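Local coordinates for probable acetyltransferase (Pseudomonas aeruginosa PAO1, PDB 2EUI), which is probably an acyltransferase of the GNAT family, transferring acyl groups other than aminoacyl groups, though its substrate is not known, at residues A90-V95 / N123-K128; R22-M27 / D83-E88. All blocks are in the same frame, centred on the assembly; numbering follows the deposited sequence.

Contact 1: residues A90-V95 / N123-K128; sequences ARRQLV and NEVAQK
The guanidinium of R92 lies with one face under the CG1 methyl of V125, and this pair makes up most of the meeting between the first turns of helices 92-109 and 124-131. V125 CG1 stands 3.0 Å above the guanidinium plane, displaced toward the rim on the NH2 side: R92 NH2 is 3.0 Å from V125 CG1, and R92 CZ is 3.3 Å from it. The two side chains slant across each other rather than running side by side. R92 spans a wide gap, since its CA and that of A126 are 10.9 Å apart; with CG anti to the backbone N (chi1 176°) and the chain extended as far as NE, its end is carried right across to the other helix. Arginine suits such a place because it is long and ends in a flat group whose faces can lie against a methyl.

The segment from A90 belongs to the turn between strand 76-86 and helix 92-109. In GNAT acetyltransferases this turn and the following helix start usually receive the diphosphate of acetyl-CoA; residues 90-95 here contain no glycine, unlike the usual family signature, and whether they play the same role is left open. A90 and V95 pack on L61 of the neighbouring strand 60-71.

At the guanidinium edge, near its plane, comes the backbone of A126, its N 3.7 Å from R92 NH2. Both groups are donors, so they are neighbours and not a bonded pair. A126 N belongs to the first turn, just ahead of the helical bond from Q127 N to N123 O (2.8 Å). The guanidinium near this helix start probably adds to the positive potential there. The small methyl of A126 points away from R92, leaving the backbone accessible to its edge.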
loop_
_atom_site.group_PDB
_atom_site.type_symbol
_atom_site.label_atom_id
_atom_site.label_comp_id
_atom_site.label_asym_id
_atom_site.label_seq_id
_atom_site.Cartn_x
_atom_site.Cartn_y
_atom_site.Cartn_z
ATOM N N ALA A 90 -6.723 -21.190 -18.902
ATOM C CA ALA A 90 -5.512 -20.531 -19.364
ATOM C C ALA A 90 -4.302 -21.134 -18.662
ATOM O O ALA A 90 -4.408 -21.644 -17.543
ATOM C CB ALA A 90 -5.597 -19.032 -19.074
ATOM N N ARG A 91 -3.152 -21.086 -19.323
ATOM C CA ARG A 91 -1.929 -21.615 -18.730
ATOM C C ARG A 91 -1.383 -20.561 -17.788
ATOM O O ARG A 91 -1.034 -19.458 -18.214
ATOM C CB ARG A 91 -0.905 -21.933 -19.816
ATOM C CG ARG A 91 -1.394 -21.535 -21.179
ATOM C CD ARG A 91 -0.488 -22.007 -22.273
ATOM N NE ARG A 91 -0.981 -21.500 -23.546
ATOM C CZ ARG A 91 -0.393 -21.708 -24.718
ATOM N NH1 ARG A 91 0.727 -22.425 -24.780
ATOM N NH2 ARG A 91 -0.929 -21.189 -25.822
ATOM N N ARG A 92 -1.336 -20.913 -16.507
ATOM C CA ARG A 92 -0.850 -20.030 -15.450
ATOM C C ARG A 92 0.380 -19.204 -15.829
ATOM O O ARG A 92 0.281 -17.992 -16.051
ATOM C CB ARG A 92 -0.559 -20.862 -14.186
ATOM C CG ARG A 92 0.051 -20.086 -13.020
ATOM C CD ARG A 92 -0.347 -20.706 -11.670
ATOM N NE ARG A 92 0.304 -20.046 -10.532
ATOM C CZ ARG A 92 -0.173 -20.045 -9.287
ATOM N NH1 ARG A 92 -1.314 -20.670 -9.008
ATOM N NH2 ARG A 92 0.486 -19.418 -8.315
ATOM N N GLN A 93 1.530 -19.871 -15.906
ATOM C CA GLN A 93 2.807 -19.227 -16.218
ATOM C C GLN A 93 2.832 -18.321 -17.452
ATOM O O GLN A 93 3.149 -17.131 -17.342
ATOM C CB GLN A 93 3.904 -20.288 -16.329
ATOM C CG GLN A 93 5.285 -19.725 -16.635
ATOM C CD GLN A 93 6.400 -20.600 -16.080
ATOM O OE1 GLN A 93 6.322 -21.835 -16.130
ATOM N NE2 GLN A 93 7.446 -19.964 -15.553
ATOM N N LEU A 94 2.518 -18.873 -18.619
ATOM C CA LEU A 94 2.505 -18.080 -19.844
ATOM C C LEU A 94 1.798 -16.719 -19.669
ATOM O O LEU A 94 2.329 -15.677 -20.064
ATOM C CB LEU A 94 1.825 -18.874 -20.961
ATOM C CG LEU A 94 1.527 -18.101 -22.249
ATOM C CD1 LEU A 94 2.808 -17.479 -22.781
ATOM C CD2 LEU A 94 0.914 -19.040 -23.279
ATOM N N VAL A 95 0.607 -16.738 -19.069
ATOM C CA VAL A 95 -0.188 -15.528 -18.855
ATOM C C VAL A 95 0.247 -14.703 -17.649
ATOM O O VAL A 95 0.302 -13.465 -17.721
ATOM C CB VAL A 95 -1.697 -15.874 -18.726
ATOM C CG1 VAL A 95 -2.474 -14.700 -18.119
ATOM C CG2 VAL A 95 -2.257 -16.206 -20.106
ATOM N N ASN A 123 1.088 -19.624 0.820
ATOM C CA ASN A 123 0.977 -19.638 -0.642
ATOM C C ASN A 123 2.286 -19.955 -1.347
ATOM O O ASN A 123 2.758 -19.152 -2.155
ATOM C CB ASN A 123 0.475 -18.297 -1.174
ATOM C CG ASN A 123 -0.942 -17.991 -0.753
ATOM O OD1 ASN A 123 -1.713 -18.893 -0.422
ATOM N ND2 ASN A 123 -1.302 -16.709 -0.781
ATOM N N GLU A 124 2.862 -21.121 -1.054
ATOM C CA GLU A 124 4.122 -21.539 -1.666
ATOM C C GLU A 124 4.185 -21.207 -3.155
ATOM O O GLU A 124 5.119 -20.558 -3.618
ATOM C CB GLU A 124 4.325 -23.048 -1.514
ATOM C CG GLU A 124 4.126 -23.611 -0.118
ATOM C CD GLU A 124 4.920 -22.878 0.941
ATOM O OE1 GLU A 124 5.949 -22.253 0.600
ATOM O OE2 GLU A 124 4.515 -22.946 2.119
ATOM N N VAL A 125 3.191 -21.666 -3.905
ATOM C CA VAL A 125 3.164 -21.421 -5.337
ATOM C C VAL A 125 3.231 -19.927 -5.605
ATOM O O VAL A 125 4.164 -19.449 -6.249
ATOM C CB VAL A 125 1.892 -22.025 -5.997
ATOM C CG1 VAL A 125 1.957 -21.872 -7.504
ATOM C CG2 VAL A 125 1.770 -23.493 -5.639
ATOM N N ALA A 126 2.250 -19.191 -5.099
ATOM C CA ALA A 126 2.198 -17.742 -5.277
ATOM C C ALA A 126 3.557 -17.080 -5.020
ATOM O O ALA A 126 4.037 -16.272 -5.827
ATOM C CB ALA A 126 1.146 -17.147 -4.345
ATOM N N GLN A 127 4.163 -17.435 -3.892
ATOM C CA GLN A 127 5.457 -16.897 -3.498
ATOM C C GLN A 127 6.565 -17.268 -4.472
ATOM O O GLN A 127 7.483 -16.480 -4.703
ATOM C CB GLN A 127 5.830 -17.416 -2.115
ATOM C CG GLN A 127 4.750 -17.220 -1.082
ATOM C CD GLN A 127 5.057 -17.958 0.192
ATOM O OE1 GLN A 127 5.457 -19.118 0.158
ATOM N NE2 GLN A 127 4.861 -17.302 1.325
ATOM N N LYS A 128 6.489 -18.469 -5.033
ATOM C CA LYS A 128 7.504 -18.926 -5.970
ATOM C C LYS A 128 7.502 -18.035 -7.213
ATOM O O LYS A 128 8.550 -17.576 -7.667
ATOM C CB LYS A 128 7.236 -20.379 -6.367
ATOM C CG LYS A 128 8.445 -21.080 -6.984
ATOM C CD LYS A 128 8.048 -22.076 -8.074
ATOM C CE LYS A 128 7.561 -21.350 -9.323
ATOM N NZ LYS A 128 8.632 -20.462 -9.862
#

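Contact 2: residues R22-M27 / D83-E88; sequences REFYGM and DIYVAE
This is an aromatic, largely apolar contact at the surface of the fold, where the C-terminal end of helix 11-24 packs on strand 76-86 of the central sheet. Y85 projects from the strand toward the helix end and meets two consecutive aromatics, F24 and Y25. Its CE1 lies 4.0 Å from F24 CG, and the two rings are oblique, with centroids 5.9 Å apart and planes at 54°. Y85 CD1 is 4.4 Å from Y25 CE2, a looser touch. Having CG anti to the backbone N (chi1 -178°) swings the Y85 ring out to the helix, where L17 and K20 also pack on it. F24 CD2 in turn sits over the centre of the Y25 ring, 3.6 Å above its plane.

The helix ends in a Schellman motif: M27 N bonds to R22 O and G26 N to E23 O. G26 takes the positive phi of the C' position (96°), where a side chain would press on the preceding carbonyl. D83 OD2 hydrogen-bonds S72 OG of the second subunit, and R22 makes weak bonds to S72 O and L73 O of that subunit.

Because the closest contacts between the two segments are carbon to carbon, attraction is probably dispersive and hydrophobic, and it fixes no precise ring orientation as a directional bond would.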
loop_
_atom_site.group_PDB
_atom_site.type_symbol
_atom_site.label_atom_id
_atom_site.label_comp_id
_atom_site.label_asym_id
_atom_site.label_seq_id
_atom_site.Cartn_x
_atom_site.Cartn_y
_atom_site.Cartn_z
ATOM N N ARG A 22 -10.471 -14.721 -5.502
ATOM C CA ARG A 22 -10.706 -14.641 -4.073
ATOM C C ARG A 22 -11.113 -16.002 -3.538
ATOM O O ARG A 22 -10.716 -16.400 -2.444
ATOM C CB ARG A 22 -11.806 -13.610 -3.775
ATOM C CG ARG A 22 -11.455 -12.169 -4.166
ATOM C CD ARG A 22 -12.568 -11.186 -3.824
ATOM N NE ARG A 22 -12.951 -11.269 -2.415
ATOM C CZ ARG A 22 -13.940 -12.030 -1.953
ATOM N NH1 ARG A 22 -14.648 -12.768 -2.794
ATOM N NH2 ARG A 22 -14.220 -12.060 -0.660
ATOM N N GLU A 23 -11.912 -16.724 -4.312
ATOM C CA GLU A 23 -12.358 -18.039 -3.879
ATOM C C GLU A 23 -11.182 -18.997 -3.852
ATOM O O GLU A 23 -11.026 -19.778 -2.910
ATOM C CB GLU A 23 -13.434 -18.576 -4.818
ATOM C CG GLU A 23 -14.680 -17.741 -4.862
ATOM C CD GLU A 23 -15.726 -18.322 -5.783
ATOM O OE1 GLU A 23 -15.423 -18.522 -6.986
ATOM O OE2 GLU A 23 -16.858 -18.574 -5.307
ATOM N N PHE A 24 -10.351 -18.915 -4.886
ATOM C CA PHE A 24 -9.195 -19.786 -5.011
ATOM C C PHE A 24 -8.233 -19.649 -3.843
ATOM O O PHE A 24 -7.464 -20.562 -3.557
ATOM C CB PHE A 24 -8.457 -19.489 -6.314
ATOM C CG PHE A 24 -7.264 -20.366 -6.543
ATOM C CD1 PHE A 24 -7.410 -21.627 -7.109
ATOM C CD2 PHE A 24 -5.993 -19.942 -6.164
ATOM C CE1 PHE A 24 -6.300 -22.457 -7.296
ATOM C CE2 PHE A 24 -4.881 -20.761 -6.343
ATOM C CZ PHE A 24 -5.034 -22.023 -6.912
ATOM N N TYR A 25 -8.275 -18.507 -3.169
ATOM C CA TYR A 25 -7.380 -18.268 -2.045
ATOM C C TYR A 25 -8.032 -18.344 -0.664
ATOM O O TYR A 25 -7.472 -17.861 0.322
ATOM C CB TYR A 25 -6.662 -16.926 -2.229
ATOM C CG TYR A 25 -5.581 -16.995 -3.280
ATOM C CD1 TYR A 25 -4.427 -17.743 -3.067
ATOM C CD2 TYR A 25 -5.729 -16.350 -4.505
ATOM C CE1 TYR A 25 -3.444 -17.848 -4.052
ATOM C CE2 TYR A 25 -4.754 -16.448 -5.499
ATOM C CZ TYR A 25 -3.614 -17.195 -5.267
ATOM O OH TYR A 25 -2.636 -17.274 -6.236
ATOM N N GLY A 26 -9.217 -18.940 -0.597
ATOM C CA GLY A 26 -9.870 -19.121 0.686
ATOM C C GLY A 26 -10.906 -18.135 1.168
ATOM O O GLY A 26 -11.245 -18.124 2.354
HETATM N N MSE A 27 -11.439 -17.313 0.283
HETATM C CA MSE A 27 -12.436 -16.370 0.740
HETATM C C MSE A 27 -13.850 -16.781 0.317
HETATM O O MSE A 27 -14.041 -17.659 -0.549
HETATM C CB MSE A 27 -12.095 -14.978 0.211
HETATM C CG MSE A 27 -10.636 -14.568 0.365
HETATM SE SE MSE A 27 -9.914 -14.679 2.154
HETATM C CE MSE A 27 -8.269 -15.484 1.647
ATOM N N ASP A 83 -2.694 -8.363 -6.375
ATOM C CA ASP A 83 -3.247 -9.511 -7.096
ATOM C C ASP A 83 -2.640 -9.845 -8.450
ATOM O O ASP A 83 -2.254 -8.974 -9.231
ATOM C CB ASP A 83 -4.752 -9.336 -7.336
ATOM C CG ASP A 83 -5.446 -8.584 -6.228
ATOM O OD1 ASP A 83 -5.472 -9.093 -5.084
ATOM O OD2 ASP A 83 -5.974 -7.479 -6.513
ATOM N N ILE A 84 -2.600 -11.139 -8.718
ATOM C CA ILE A 84 -2.115 -11.684 -9.970
ATOM C C ILE A 84 -2.903 -12.991 -10.045
ATOM O O ILE A 84 -3.036 -13.696 -9.051
ATOM C CB ILE A 84 -0.559 -11.902 -9.949
ATOM C CG1 ILE A 84 -0.113 -12.586 -11.236
ATOM C CG2 ILE A 84 -0.131 -12.717 -8.742
ATOM C CD1 ILE A 84 -0.257 -11.731 -12.466
ATOM N N TYR A 85 -3.479 -13.296 -11.198
ATOM C CA TYR A 85 -4.265 -14.523 -11.301
ATOM C C TYR A 85 -4.641 -14.939 -12.709
ATOM O O TYR A 85 -5.016 -14.117 -13.548
ATOM C CB TYR A 85 -5.546 -14.383 -10.480
ATOM C CG TYR A 85 -6.423 -15.615 -10.484
ATOM C CD1 TYR A 85 -6.122 -16.709 -9.670
ATOM C CD2 TYR A 85 -7.560 -15.684 -11.289
ATOM C CE1 TYR A 85 -6.938 -17.839 -9.655
ATOM C CE2 TYR A 85 -8.379 -16.810 -11.280
ATOM C CZ TYR A 85 -8.063 -17.879 -10.463
ATOM O OH TYR A 85 -8.854 -18.997 -10.453
ATOM N N VAL A 86 -4.553 -16.238 -12.951
ATOM C CA VAL A 86 -4.897 -16.788 -14.253
ATOM C C VAL A 86 -6.057 -17.762 -14.089
ATOM O O VAL A 86 -6.197 -18.389 -13.050
ATOM C CB VAL A 86 -3.701 -17.535 -14.876
ATOM C CG1 VAL A 86 -4.068 -18.019 -16.265
ATOM C CG2 VAL A 86 -2.482 -16.621 -14.931
ATOM N N ALA A 87 -6.900 -17.871 -15.107
ATOM C CA ALA A 87 -8.030 -18.793 -15.053
ATOM C C ALA A 87 -7.547 -20.217 -15.389
ATOM O O ALA A 87 -6.564 -20.395 -16.114
ATOM C CB ALA A 87 -9.109 -18.345 -16.037
ATOM N N GLU A 88 -8.237 -21.220 -14.851
ATOM C CA GLU A 88 -7.883 -22.624 -15.079
ATOM C C GLU A 88 -7.572 -22.953 -16.538
ATOM O O GLU A 88 -6.506 -23.494 -16.851
ATOM C CB GLU A 88 -9.019 -23.548 -14.633
ATOM C CG GLU A 88 -9.344 -23.515 -13.163
ATOM C CD GLU A 88 -10.267 -24.657 -12.756
ATOM O OE1 GLU A 88 -11.365 -24.785 -13.342
ATOM O OE2 GLU A 88 -9.893 -25.429 -11.850
#

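How the contacts relate
Following the chain from the N terminus, helix 11-24 ends in 22-27, and contact 2 closes when strand 76-86 returns at 83-88, after 55 intervening residues. Contact 1 opens almost at once at 90-95 and closes at 123-128 after 27 more residues. The two loops run in series, neither nesting nor crossing. The loop of contact 1 takes in helix 92-109 and strand 112-120, the second part of the beta-alpha-beta crossover that begins with strand 76-86. Strand 76-86 is shared ground between the contacts: Y85 faces helix 11-24, whereas V86 packs on R92 O and V95. N123, at the start of 123-128, packs on Y25, so the second segment of contact 1 also meets the first of contact 2.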